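Local coordinates for protein AvrRxo1-ORF1 (Xanthomonas oryzae pv. oryzicola, PDB 4Z8T) that is a type III effector with a polynucleotide kinase domain that forms a complex with AvrRxo1-ORF2 and probably binds a nucleotide at its P-loop, at residues Val102-Phe107 against Val156-Ser161; Gln46-Ala51 against Ala134-Gly139; Ala69-Thr74 against Val218-Asn223; Leu182-Ala187 against Gly238-Phe243. All blocks are in the same frame, centred on the assembly; numbering follows the deposited sequence.

Contacts 1, 3 and 4 reach the central sheet, whereas contact 2 joins two helices beside it, and the four differ in depth and chemistry. Contact 4 is a buried pairing of two parallel strands, rich in backbone bonds. Contact 3, also buried, joins the neighbouring strand 66-71 to helix 210-222 mainly through one arginine, and a salt bridge from Arg221 to Asp186 ties it to contact 4. Contact 1, partly buried at the other side of strand 66-71, depends on a single backbone bridge, a weak side-chain bond and a water. Contact 2, about 15 Å from the chain centre, packs two helices around a phenylalanine, with arginines at its margin; helix 123-141 also packs against the loop of contact 1.

Contact 1 of 4, residues Val102-Phe107 against Val156-Ser161; sequences VNPDVF and VDKRLS. With SO4 (sulfate ion), chain C.
Asn103 and Asp157 both carry CG anti to the backbone N (chi1 -179° and -176°), and these torsions bring amide and carboxylate together with their planes steeply inclined. They meet beside the outermost strand 154-157 in the sheet of a probable P-loop kinase fold, where the loop leading to helix 108-113 adds a single backbone bridge. Val102 and Val156 form that bridge, and Asp157 N donates to Val102 O at 3.0 Å. The side-chain bond from Asn103 ND2 to Asp157 OD2 is weak, at 3.2 Å with an N-H...O angle of 135°. Asparagine suits this turn because its amide serves both ways: OD1 takes the N-H of Asp105 in an Asx turn, and ND2 faces the strand. Apolar contact comes from Val102, whose CG1 lies 3.9 Å from Lys158 CE, while the amine of that extended lysine bonds to Tyr169 OH. Beyond the strand, Arg159 and Ser161 hold a sulfate; Ser161 gives both its backbone N and OG to sulfate O1. Asp157 also touches residues of the probable P-loop. A water between the segments donates to Asn103 OD1 at 3.0 Å and to Asp157 O at 3.1 Å.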
loop_
_atom_site.group_PDB
_atom_site.type_symbol
_atom_site.label_atom_id
_atom_site.label_comp_id
_atom_site.label_asym_id
_atom_site.label_seq_id
_atom_site.Cartn_x
_atom_site.Cartn_y
_atom_site.Cartn_z
ATOM N N VAL A 102 9.854 12.282 -31.651
ATOM C CA VAL A 102 8.639 13.082 -31.491
ATOM C C VAL A 102 8.365 13.350 -30.016
ATOM O O VAL A 102 8.056 12.438 -29.252
ATOM C CB VAL A 102 7.412 12.404 -32.106
ATOM C CG1 VAL A 102 6.171 13.264 -31.883
ATOM C CG2 VAL A 102 7.634 12.172 -33.584
ATOM N N ASN A 103 8.484 14.621 -29.636
ATOM C CA ASN A 103 8.466 15.046 -28.246
ATOM C C ASN A 103 8.515 16.571 -28.261
ATOM O O ASN A 103 9.490 17.132 -28.750
ATOM C CB ASN A 103 9.720 14.500 -27.558
ATOM C CG ASN A 103 9.803 14.861 -26.093
ATOM O OD1 ASN A 103 9.016 15.656 -25.580
ATOM N ND2 ASN A 103 10.779 14.276 -25.405
ATOM N N PRO A 104 7.482 17.243 -27.725
ATOM C CA PRO A 104 7.472 18.718 -27.708
ATOM C C PRO A 104 8.663 19.302 -26.972
ATOM O O PRO A 104 9.161 20.370 -27.326
ATOM C CB PRO A 104 6.184 19.062 -26.950
ATOM C CG PRO A 104 5.805 17.811 -26.218
ATOM C CD PRO A 104 6.282 16.675 -27.085
ATOM N N ASP A 105 9.134 18.606 -25.949
ATOM C CA ASP A 105 10.253 19.125 -25.180
ATOM C C ASP A 105 11.544 19.372 -25.968
ATOM O O ASP A 105 12.376 20.171 -25.538
ATOM C CB ASP A 105 10.528 18.211 -23.986
ATOM C CG ASP A 105 9.361 18.149 -23.030
ATOM O OD1 ASP A 105 8.616 19.147 -22.937
ATOM O OD2 ASP A 105 9.182 17.099 -22.381
ATOM N N VAL A 106 11.720 18.701 -27.108
ATOM C CA VAL A 106 12.941 18.883 -27.897
ATOM C C VAL A 106 13.041 20.278 -28.515
ATOM O O VAL A 106 14.130 20.692 -28.915
ATOM C CB VAL A 106 13.113 17.841 -29.040
ATOM C CG1 VAL A 106 13.089 16.408 -28.495
ATOM C CG2 VAL A 106 12.067 18.048 -30.128
ATOM N N PHE A 107 11.915 20.986 -28.603
ATOM C CA PHE A 107 11.913 22.326 -29.214
ATOM C C PHE A 107 12.040 23.431 -28.184
ATOM O O PHE A 107 12.235 24.599 -28.550
ATOM C CB PHE A 107 10.635 22.570 -30.021
ATOM C CG PHE A 107 10.492 21.666 -31.218
ATOM C CD1 PHE A 107 11.292 21.852 -32.335
ATOM C CD2 PHE A 107 9.558 20.633 -31.227
ATOM C CE1 PHE A 107 11.180 21.032 -33.444
ATOM C CE2 PHE A 107 9.438 19.803 -32.334
ATOM C CZ PHE A 107 10.247 20.007 -33.449
ATOM N N VAL A 156 8.462 7.861 -30.691
ATOM C CA VAL A 156 7.543 8.711 -29.948
ATOM C C VAL A 156 7.932 8.611 -28.486
ATOM O O VAL A 156 7.881 7.546 -27.879
ATOM C CB VAL A 156 6.074 8.300 -30.156
ATOM C CG1 VAL A 156 5.135 9.218 -29.355
ATOM C CG2 VAL A 156 5.723 8.365 -31.631
ATOM N N ASP A 157 8.371 9.747 -27.954
ATOM C CA ASP A 157 8.929 9.859 -26.634
ATOM C C ASP A 157 8.009 10.780 -25.833
ATOM O O ASP A 157 8.259 11.977 -25.738
ATOM C CB ASP A 157 10.308 10.503 -26.790
ATOM C CG ASP A 157 11.055 10.599 -25.500
ATOM O OD1 ASP A 157 10.635 9.958 -24.512
ATOM O OD2 ASP A 157 12.080 11.312 -25.485
ATOM N N LYS A 158 6.928 10.219 -25.296
ATOM C CA LYS A 158 5.898 10.971 -24.595
ATOM C C LYS A 158 5.432 10.091 -23.458
ATOM O O LYS A 158 5.724 8.890 -23.439
ATOM C CB LYS A 158 4.702 11.248 -25.510
ATOM C CG LYS A 158 4.978 12.165 -26.689
ATOM C CD LYS A 158 3.686 12.378 -27.460
ATOM C CE LYS A 158 3.906 13.213 -28.699
ATOM N NZ LYS A 158 2.600 13.707 -29.215
ATOM N N ARG A 159 4.695 10.671 -22.518
ATOM C CA ARG A 159 4.196 9.874 -21.403
ATOM C C ARG A 159 3.297 8.737 -21.875
ATOM O O ARG A 159 3.377 7.619 -21.348
ATOM C CB ARG A 159 3.456 10.747 -20.393
ATOM C CG ARG A 159 3.056 9.982 -19.122
ATOM C CD ARG A 159 2.407 10.861 -18.053
ATOM N NE ARG A 159 3.348 11.843 -17.525
ATOM C CZ ARG A 159 3.417 13.108 -17.922
ATOM N NH1 ARG A 159 2.599 13.552 -18.862
ATOM N NH2 ARG A 159 4.323 13.926 -17.393
ATOM N N LEU A 160 2.443 9.039 -22.863
ATOM C CA LEU A 160 1.528 8.066 -23.475
ATOM C C LEU A 160 0.675 7.365 -22.427
ATOM O O LEU A 160 0.467 6.150 -22.501
ATOM C CB LEU A 160 2.289 7.038 -24.324
ATOM C CG LEU A 160 3.143 7.607 -25.462
ATOM C CD1 LEU A 160 4.013 6.531 -26.083
ATOM C CD2 LEU A 160 2.261 8.274 -26.521
ATOM N N SER A 161 0.172 8.122 -21.459
ATOM C CA SER A 161 -0.502 7.490 -20.333
ATOM C C SER A 161 -1.875 6.946 -20.729
ATOM O O SER A 161 -2.175 5.775 -20.470
ATOM C CB SER A 161 -0.560 8.414 -19.106
ATOM O OG SER A 161 -1.249 9.630 -19.342
HETATM S S SO4 C . -0.240 12.431 -20.999
HETATM O O1 SO4 C . 0.153 11.045 -21.218
HETATM O O2 SO4 C . -0.123 12.788 -19.589
HETATM O O3 SO4 C . -1.631 12.625 -21.421
HETATM O O4 SO4 C . 0.613 13.313 -21.792
HETATM O O HOH W 1 7.496 14.055 -23.566
#

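Contact 2 of 4, residues Gln46-Ala51 against Ala134-Gly139; sequences QARSSA and ADRFEG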
loop_
_atom_site.group_PDB
_atom_site.type_symbol
_atom_site.label_atom_id
_atom_site.label_comp_id
_atom_site.label_asym_id
_atom_site.label_seq_id
_atom_site.Cartn_x
_atom_site.Cartn_y
_atom_site.Cartn_z
ATOM N N GLN A 46 15.545 21.102 -38.892
ATOM C CA GLN A 46 16.562 20.421 -38.104
ATOM C C GLN A 46 16.039 19.080 -37.584
ATOM O O GLN A 46 16.711 18.051 -37.693
ATOM C CB GLN A 46 17.003 21.297 -36.930
ATOM C CG GLN A 46 17.797 22.531 -37.349
ATOM C CD GLN A 46 18.165 23.424 -36.171
ATOM O OE1 GLN A 46 17.812 23.142 -35.019
ATOM N NE2 GLN A 46 18.884 24.505 -36.455
ATOM N N ALA A 47 14.841 19.113 -37.017
ATOM C CA ALA A 47 14.225 17.917 -36.439
ATOM C C ALA A 47 13.993 16.867 -37.517
ATOM O O ALA A 47 14.226 15.664 -37.314
ATOM C CB ALA A 47 12.913 18.289 -35.759
ATOM N N ARG A 48 13.535 17.316 -38.677
ATOM C CA ARG A 48 13.295 16.396 -39.784
ATOM C C ARG A 48 14.579 15.755 -40.281
ATOM O O ARG A 48 14.605 14.562 -40.601
ATOM C CB ARG A 48 12.533 17.111 -40.905
ATOM C CG ARG A 48 11.084 17.343 -40.515
ATOM C CD ARG A 48 10.335 18.276 -41.447
ATOM N NE ARG A 48 8.946 18.410 -41.000
ATOM C CZ ARG A 48 8.142 19.436 -41.272
ATOM N NH1 ARG A 48 8.566 20.464 -42.000
ATOM N NH2 ARG A 48 6.898 19.426 -40.807
ATOM N N SER A 49 15.651 16.537 -40.322
ATOM C CA SER A 49 16.943 15.995 -40.714
ATOM C C SER A 49 17.373 14.914 -39.731
ATOM O O SER A 49 17.809 13.835 -40.134
ATOM C CB SER A 49 17.991 17.105 -40.797
ATOM O OG SER A 49 19.245 16.565 -41.171
ATOM N N SER A 50 17.218 15.195 -38.441
ATOM C CA SER A 50 17.599 14.241 -37.413
ATOM C C SER A 50 16.743 12.989 -37.517
ATOM O O SER A 50 17.253 11.880 -37.397
ATOM C CB SER A 50 17.456 14.854 -36.023
ATOM O OG SER A 50 18.420 15.882 -35.836
ATOM N N ALA A 51 15.447 13.168 -37.744
ATOM C CA ALA A 51 14.558 12.012 -37.843
ATOM C C ALA A 51 14.919 11.144 -39.044
ATOM O O ALA A 51 14.819 9.905 -38.991
ATOM C CB ALA A 51 13.107 12.464 -37.916
ATOM N N ALA A 134 5.676 20.114 -32.415
ATOM C CA ALA A 134 5.762 18.658 -32.357
ATOM C C ALA A 134 4.686 18.027 -33.224
ATOM O O ALA A 134 4.913 16.993 -33.864
ATOM C CB ALA A 134 5.648 18.163 -30.916
ATOM N N ASP A 135 3.512 18.651 -33.252
ATOM C CA ASP A 135 2.403 18.111 -34.028
ATOM C C ASP A 135 2.643 18.282 -35.517
ATOM O O ASP A 135 2.302 17.408 -36.322
ATOM C CB ASP A 135 1.091 18.771 -33.613
ATOM C CG ASP A 135 0.659 18.366 -32.231
ATOM O OD1 ASP A 135 1.115 17.306 -31.751
ATOM O OD2 ASP A 135 -0.148 19.102 -31.621
ATOM N N ARG A 136 3.234 19.410 -35.897
ATOM C CA ARG A 136 3.608 19.592 -37.286
ATOM C C ARG A 136 4.713 18.612 -37.669
ATOM O O ARG A 136 4.710 18.049 -38.765
ATOM C CB ARG A 136 4.043 21.038 -37.538
ATOM C CG ARG A 136 4.522 21.270 -38.943
ATOM C CD ARG A 136 3.910 22.512 -39.586
ATOM N NE ARG A 136 4.761 22.990 -40.672
ATOM C CZ ARG A 136 4.893 22.377 -41.845
ATOM N NH1 ARG A 136 5.702 22.881 -42.765
ATOM N NH2 ARG A 136 4.221 21.262 -42.102
ATOM N N PHE A 137 5.636 18.383 -36.739
ATOM C CA PHE A 137 6.748 17.467 -36.961
ATOM C C PHE A 137 6.199 16.048 -37.155
ATOM O O PHE A 137 6.536 15.368 -38.129
ATOM C CB PHE A 137 7.720 17.572 -35.773
ATOM C CG PHE A 137 8.872 16.601 -35.804
ATOM C CD1 PHE A 137 9.631 16.405 -36.947
ATOM C CD2 PHE A 137 9.218 15.910 -34.653
ATOM C CE1 PHE A 137 10.697 15.517 -36.946
ATOM C CE2 PHE A 137 10.288 15.027 -34.641
ATOM C CZ PHE A 137 11.029 14.832 -35.786
ATOM N N GLU A 138 5.319 15.626 -36.257
ATOM C CA GLU A 138 4.735 14.290 -36.343
ATOM C C GLU A 138 3.893 14.126 -37.608
ATOM O O GLU A 138 3.902 13.067 -38.240
ATOM C CB GLU A 138 3.893 13.999 -35.097
ATOM C CG GLU A 138 3.272 12.600 -35.068
ATOM C CD GLU A 138 2.318 12.415 -33.909
ATOM O OE1 GLU A 138 2.735 12.640 -32.750
ATOM O OE2 GLU A 138 1.146 12.043 -34.156
ATOM N N GLY A 139 3.168 15.177 -37.978
ATOM C CA GLY A 139 2.352 15.139 -39.181
ATOM C C GLY A 139 3.151 14.852 -40.437
ATOM O O GLY A 139 2.726 14.063 -41.291
HETATM O O HOH W 2 7.951 16.141 -40.261
#
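Phe137 slides its ring beneath Ala47, whose CB stands over one face, 3.9 Å from the ring centroid and 18° off the normal, a CH-pi contact. The ring reaches across because CG is anti to the backbone N (chi1 175°), carrying CE1 and CZ up to the opposite backbone. Ala51, one turn after Ala47, touches the ring differently: its CB meets the edge, 3.8 Å from Phe137 CZ. Small methyls suit both places, since they let a broad aromatic ring come close to the helix that bears them. Arg48 borders the ring on another side, its CG lying in the ring plane at the edge. Here helix 34-60 crosses helix 123-141, the local axes 10.6 Å apart and their directions 42° from parallel; Phe107 and Val102, from the loop that precedes helix 108-113, pack on Ala47 and Phe137. The chain of Arg48, extended from CG to NE, runs past the ring to the last turns of the other helix, where NH2 donates to Arg136 O at 3.3 Å. The acceptor is in the guanidinium plane, but the donor sits well above the carbonyl plane. Arg48 NH2 also lies over one face of the Arg136 guanidinium, 3.5 Å from its NH2, a like-charge approach probably eased by solvent at this margin. A water takes the N-H of Arg48 NE and donates to Phe137 O at 2.7 Å.

Contact 3 of 4, residues Ala69-Thr74 against Val218-Asn223; sequences ALRGNT and VAVRSN. With SO4 (sulfate ion), chain F.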
loop_
_atom_site.group_PDB
_atom_site.type_symbol
_atom_site.label_atom_id
_atom_site.label_comp_id
_atom_site.label_asym_id
_atom_site.label_seq_id
_atom_site.Cartn_x
_atom_site.Cartn_y
_atom_site.Cartn_z
ATOM N N ALA A 69 7.772 3.340 -29.372
ATOM C CA ALA A 69 7.021 4.122 -28.398
ATOM C C ALA A 69 7.669 3.903 -27.034
ATOM O O ALA A 69 7.816 2.770 -26.582
ATOM C CB ALA A 69 5.548 3.675 -28.380
ATOM N N LEU A 70 8.092 4.986 -26.394
ATOM C CA LEU A 70 8.647 4.902 -25.051
ATOM C C LEU A 70 7.633 5.490 -24.080
ATOM O O LEU A 70 7.541 6.710 -23.916
ATOM C CB LEU A 70 9.966 5.679 -24.970
ATOM C CG LEU A 70 10.922 5.354 -26.118
ATOM C CD1 LEU A 70 12.181 6.234 -26.084
ATOM C CD2 LEU A 70 11.285 3.892 -26.054
ATOM N N ARG A 71 6.845 4.613 -23.464
ATOM C CA ARG A 71 5.804 5.007 -22.527
ATOM C C ARG A 71 6.371 5.112 -21.123
ATOM O O ARG A 71 7.174 4.284 -20.710
ATOM C CB ARG A 71 4.716 3.928 -22.525
ATOM C CG ARG A 71 3.514 4.232 -21.647
ATOM C CD ARG A 71 2.375 3.230 -21.869
ATOM N NE ARG A 71 1.172 3.684 -21.186
ATOM C CZ ARG A 71 0.818 3.343 -19.949
ATOM N NH1 ARG A 71 1.578 2.531 -19.225
ATOM N NH2 ARG A 71 -0.291 3.847 -19.421
ATOM N N GLY A 72 5.928 6.113 -20.376
ATOM C CA GLY A 72 6.244 6.146 -18.960
ATOM C C GLY A 72 6.249 7.547 -18.418
ATOM O O GLY A 72 6.410 8.512 -19.169
ATOM N N ASN A 73 6.090 7.645 -17.101
ATOM C CA ASN A 73 6.040 8.933 -16.431
ATOM C C ASN A 73 7.382 9.670 -16.470
ATOM O O ASN A 73 8.423 9.112 -16.808
ATOM C CB ASN A 73 5.603 8.728 -14.974
ATOM C CG ASN A 73 5.109 10.001 -14.322
ATOM O OD1 ASN A 73 4.613 10.913 -14.994
ATOM N ND2 ASN A 73 5.234 10.067 -12.988
ATOM N N THR A 74 7.322 10.936 -16.104
ATOM C CA THR A 74 8.492 11.803 -16.042
ATOM C C THR A 74 9.618 11.216 -15.182
ATOM O O THR A 74 9.381 10.746 -14.067
ATOM C CB THR A 74 8.052 13.154 -15.464
ATOM O OG1 THR A 74 6.962 13.663 -16.248
ATOM C CG2 THR A 74 9.185 14.158 -15.486
ATOM N N VAL A 218 -0.297 8.523 -11.708
ATOM C CA VAL A 218 -1.602 7.901 -11.593
ATOM C C VAL A 218 -2.109 7.419 -12.953
ATOM O O VAL A 218 -2.547 6.271 -13.095
ATOM C CB VAL A 218 -2.619 8.859 -10.955
ATOM C CG1 VAL A 218 -4.022 8.281 -11.072
ATOM C CG2 VAL A 218 -2.249 9.107 -9.497
ATOM N N ALA A 219 -2.002 8.280 -13.960
ATOM C CA ALA A 219 -2.484 7.957 -15.299
ATOM C C ALA A 219 -1.713 6.798 -15.921
ATOM O O ALA A 219 -2.309 5.891 -16.507
ATOM C CB ALA A 219 -2.408 9.160 -16.183
ATOM N N VAL A 220 -0.388 6.824 -15.808
ATOM C CA VAL A 220 0.406 5.791 -16.458
ATOM C C VAL A 220 0.161 4.418 -15.836
ATOM O O VAL A 220 0.085 3.414 -16.542
ATOM C CB VAL A 220 1.922 6.156 -16.505
ATOM C CG1 VAL A 220 2.586 5.882 -15.190
ATOM C CG2 VAL A 220 2.617 5.395 -17.637
ATOM N N ARG A 221 -0.016 4.374 -14.522
ATOM C CA ARG A 221 -0.276 3.110 -13.874
ATOM C C ARG A 221 -1.702 2.618 -14.129
ATOM O O ARG A 221 -1.905 1.446 -14.421
ATOM C CB ARG A 221 0.027 3.203 -12.375
ATOM C CG ARG A 221 1.526 3.252 -12.120
ATOM C CD ARG A 221 1.841 2.585 -10.846
ATOM N NE ARG A 221 3.281 2.506 -10.581
ATOM C CZ ARG A 221 3.778 2.237 -9.387
ATOM N NH1 ARG A 221 2.956 2.014 -8.365
ATOM N NH2 ARG A 221 5.092 2.198 -9.217
ATOM N N SER A 222 -2.674 3.518 -14.023
ATOM C CA SER A 222 -4.084 3.119 -14.142
ATOM C C SER A 222 -4.437 2.565 -15.519
ATOM O O SER A 222 -5.342 1.726 -15.650
ATOM C CB SER A 222 -5.014 4.293 -13.809
ATOM O OG SER A 222 -4.882 4.655 -12.444
ATOM N N ASN A 223 -3.734 3.034 -16.544
ATOM C CA ASN A 223 -4.026 2.629 -17.912
ATOM C C ASN A 223 -3.045 1.631 -18.498
ATOM O O ASN A 223 -3.139 1.283 -19.668
ATOM C CB ASN A 223 -4.119 3.859 -18.808
ATOM C CG ASN A 223 -5.315 4.702 -18.476
ATOM O OD1 ASN A 223 -6.452 4.258 -18.650
ATOM N ND2 ASN A 223 -5.082 5.917 -17.994
HETATM S S SO4 F . 5.638 1.886 -5.638
HETATM O O1 SO4 F . 6.475 1.595 -4.477
HETATM O O2 SO4 F . 4.387 1.142 -5.571
HETATM O O3 SO4 F . 6.348 1.509 -6.854
HETATM O O4 SO4 F . 5.335 3.318 -5.677
#
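Strand 66-71 runs out into a loop at Gly72 and there passes the last turn of helix 210-222, with the CA atoms of Gly72 and Val220 6.4 Å apart. Arg71, at the end of the strand, spans the gap. Its chain is extended from CG to NE, with CG anti to the backbone N (chi1 -177°), and the guanidinium arrives at Val220 O. NH2 makes the stronger bond, 2.9 Å, in the carbonyl plane and on a lone pair; NH1 adds a weak one to the same oxygen at 3.2 Å. Val220 CG2 lies over a guanidinium face, 3.4 Å from Arg71 NH1, and its CG1 packs at 4.2 Å on Asn73 CB. The loop that follows the strand fits the start of a P-loop (Walker A), as expected of a kinase in this clan. Gly72 suits it because with these backbone angles any side chain would collide with the carbonyl before it. Arginine suits its buried position because Asp184 balances its charge through a salt bridge with NH1, while Leu160 O and Ser161 O take N-H groups of NE and NH2. On the helix, Asn223 ND2 folds back to Ala219 O at 3.1 Å, reaching it from the face opposite to Asn223 N.

Contact 4 of 4, residues Leu182-Ala187 against Gly238-Phe243; sequences LCDIDA and GNYRLF
Two parallel strands of the kinase sheet, 179-185 and 238-245, pair here from Leu182 with Tyr240 to Ile185 with Phe243. Five backbone hydrogen bonds alternate between them, from Leu182 N to Asn239 O at 2.9 Å through to Asp186 N to Phe243 O. On the face bearing Leu182, Asp184, Tyr240 and Leu242, Tyr240 has CG anti to the backbone N (chi1 173°), and its ring extends along the sheet toward Asp184. Its hydroxyl donates to Asp184 OD2 at 2.8 Å, on the anti side of the carboxylate, while Leu182 CD2 packs 3.6 Å from Tyr240 CD2. Tyrosine suits this place by offering a greasy ring to leucine and a hydroxyl to a buried acid, whose charge Arg224 helps to balance. On the other face, Cys183 SG sits over the Arg241 guanidinium, 3.4 Å from NH2, and at the edge of the Phe243 ring, 4.1 Å from CE2. The small, polarisable sulfur can serve both neighbours. Arg241 NH1 bonds to Lys85 O. Helix 224-233 covers the Tyr240 face, helix 78-85 packs on Ile185 and Phe243, and strands 66-71 and 251-258 flank the pair.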
loop_
_atom_site.group_PDB
_atom_site.type_symbol
_atom_site.label_atom_id
_atom_site.label_comp_id
_atom_site.label_asym_id
_atom_site.label_seq_id
_atom_site.Cartn_x
_atom_site.Cartn_y
_atom_site.Cartn_z
ATOM N N LEU A 182 6.927 -1.165 -28.268
ATOM C CA LEU A 182 6.625 -0.333 -27.114
ATOM C C LEU A 182 7.399 -0.802 -25.900
ATOM O O LEU A 182 7.324 -1.976 -25.505
ATOM C CB LEU A 182 5.122 -0.340 -26.828
ATOM C CG LEU A 182 4.665 0.772 -25.871
ATOM C CD1 LEU A 182 3.264 1.231 -26.231
ATOM C CD2 LEU A 182 4.722 0.348 -24.402
ATOM N N CYS A 183 8.156 0.119 -25.310
ATOM C CA CYS A 183 8.778 -0.115 -24.017
ATOM C C CYS A 183 8.082 0.793 -23.040
ATOM O O CYS A 183 7.916 1.982 -23.298
ATOM C CB CYS A 183 10.272 0.233 -24.041
ATOM S SG CYS A 183 11.296 -1.099 -24.698
ATOM N N ASP A 184 7.648 0.215 -21.929
ATOM C CA ASP A 184 6.873 0.909 -20.913
ATOM C C ASP A 184 7.733 0.863 -19.652
ATOM O O ASP A 184 8.154 -0.208 -19.222
ATOM C CB ASP A 184 5.567 0.135 -20.728
ATOM C CG ASP A 184 4.555 0.857 -19.873
ATOM O OD1 ASP A 184 4.811 2.001 -19.438
ATOM O OD2 ASP A 184 3.484 0.261 -19.637
ATOM N N ILE A 185 8.029 2.034 -19.094
ATOM C CA ILE A 185 9.035 2.153 -18.043
ATOM C C ILE A 185 8.398 2.772 -16.810
ATOM O O ILE A 185 7.815 3.856 -16.880
ATOM C CB ILE A 185 10.205 3.052 -18.511
ATOM C CG1 ILE A 185 10.891 2.444 -19.755
ATOM C CG2 ILE A 185 11.228 3.188 -17.380
ATOM C CD1 ILE A 185 10.571 3.150 -21.069
ATOM N N ASP A 186 8.496 2.069 -15.685
ATOM C CA ASP A 186 7.885 2.521 -14.436
ATOM C C ASP A 186 8.916 2.722 -13.338
ATOM O O ASP A 186 9.880 1.955 -13.236
ATOM C CB ASP A 186 6.886 1.487 -13.924
ATOM C CG ASP A 186 6.140 1.971 -12.709
ATOM O OD1 ASP A 186 5.098 2.641 -12.899
ATOM O OD2 ASP A 186 6.589 1.721 -11.563
ATOM N N ALA A 187 8.698 3.752 -12.525
ATOM C CA ALA A 187 9.422 3.918 -11.272
ATOM C C ALA A 187 8.448 4.426 -10.225
ATOM O O ALA A 187 7.433 5.037 -10.560
ATOM C CB ALA A 187 10.567 4.906 -11.449
ATOM N N GLY A 238 2.868 -5.642 -32.833
ATOM C CA GLY A 238 4.267 -5.413 -32.510
ATOM C C GLY A 238 4.614 -6.081 -31.196
ATOM O O GLY A 238 4.052 -7.115 -30.849
ATOM N N ASN A 239 5.526 -5.486 -30.436
ATOM C CA ASN A 239 5.940 -6.101 -29.182
ATOM C C ASN A 239 5.859 -5.103 -28.043
ATOM O O ASN A 239 5.941 -3.899 -28.267
ATOM C CB ASN A 239 7.355 -6.658 -29.301
ATOM C CG ASN A 239 7.452 -7.740 -30.360
ATOM O OD1 ASN A 239 6.743 -8.744 -30.296
ATOM N ND2 ASN A 239 8.286 -7.511 -31.369
ATOM N N TYR A 240 5.692 -5.630 -26.833
ATOM C CA TYR A 240 5.537 -4.830 -25.615
ATOM C C TYR A 240 6.470 -5.364 -24.526
ATOM O O TYR A 240 6.517 -6.562 -24.269
ATOM C CB TYR A 240 4.085 -4.903 -25.119
ATOM C CG TYR A 240 3.882 -4.245 -23.773
ATOM C CD1 TYR A 240 4.107 -4.954 -22.593
ATOM C CD2 TYR A 240 3.485 -2.918 -23.676
ATOM C CE1 TYR A 240 3.950 -4.363 -21.359
ATOM C CE2 TYR A 240 3.312 -2.312 -22.430
ATOM C CZ TYR A 240 3.553 -3.046 -21.278
ATOM O OH TYR A 240 3.379 -2.459 -20.042
ATOM N N ARG A 241 7.195 -4.461 -23.860
ATOM C CA ARG A 241 7.970 -4.841 -22.677
ATOM C C ARG A 241 7.741 -3.810 -21.599
ATOM O O ARG A 241 7.723 -2.605 -21.881
ATOM C CB ARG A 241 9.467 -4.899 -22.997
ATOM C CG ARG A 241 9.875 -6.128 -23.794
ATOM C CD ARG A 241 11.355 -6.055 -24.172
ATOM N NE ARG A 241 11.566 -5.060 -25.229
ATOM C CZ ARG A 241 12.730 -4.468 -25.463
ATOM N NH1 ARG A 241 13.781 -4.765 -24.706
ATOM N NH2 ARG A 241 12.833 -3.572 -26.433
ATOM N N LEU A 242 7.572 -4.283 -20.371
ATOM C CA LEU A 242 7.358 -3.418 -19.218
ATOM C C LEU A 242 8.525 -3.583 -18.275
ATOM O O LEU A 242 8.827 -4.687 -17.858
ATOM C CB LEU A 242 6.100 -3.851 -18.466
ATOM C CG LEU A 242 5.871 -3.207 -17.085
ATOM C CD1 LEU A 242 5.751 -1.677 -17.160
ATOM C CD2 LEU A 242 4.592 -3.812 -16.505
ATOM N N PHE A 243 9.168 -2.473 -17.919
ATOM C CA PHE A 243 10.291 -2.530 -16.980
ATOM C C PHE A 243 9.896 -1.761 -15.753
ATOM O O PHE A 243 9.359 -0.671 -15.871
ATOM C CB PHE A 243 11.547 -1.890 -17.588
ATOM C CG PHE A 243 12.097 -2.643 -18.763
ATOM C CD1 PHE A 243 12.972 -3.703 -18.585
ATOM C CD2 PHE A 243 11.708 -2.311 -20.056
ATOM C CE1 PHE A 243 13.470 -4.408 -19.690
ATOM C CE2 PHE A 243 12.209 -3.010 -21.155
ATOM C CZ PHE A 243 13.074 -4.050 -20.974
HETATM O O HOH W 3 9.217 -4.015 -26.829
#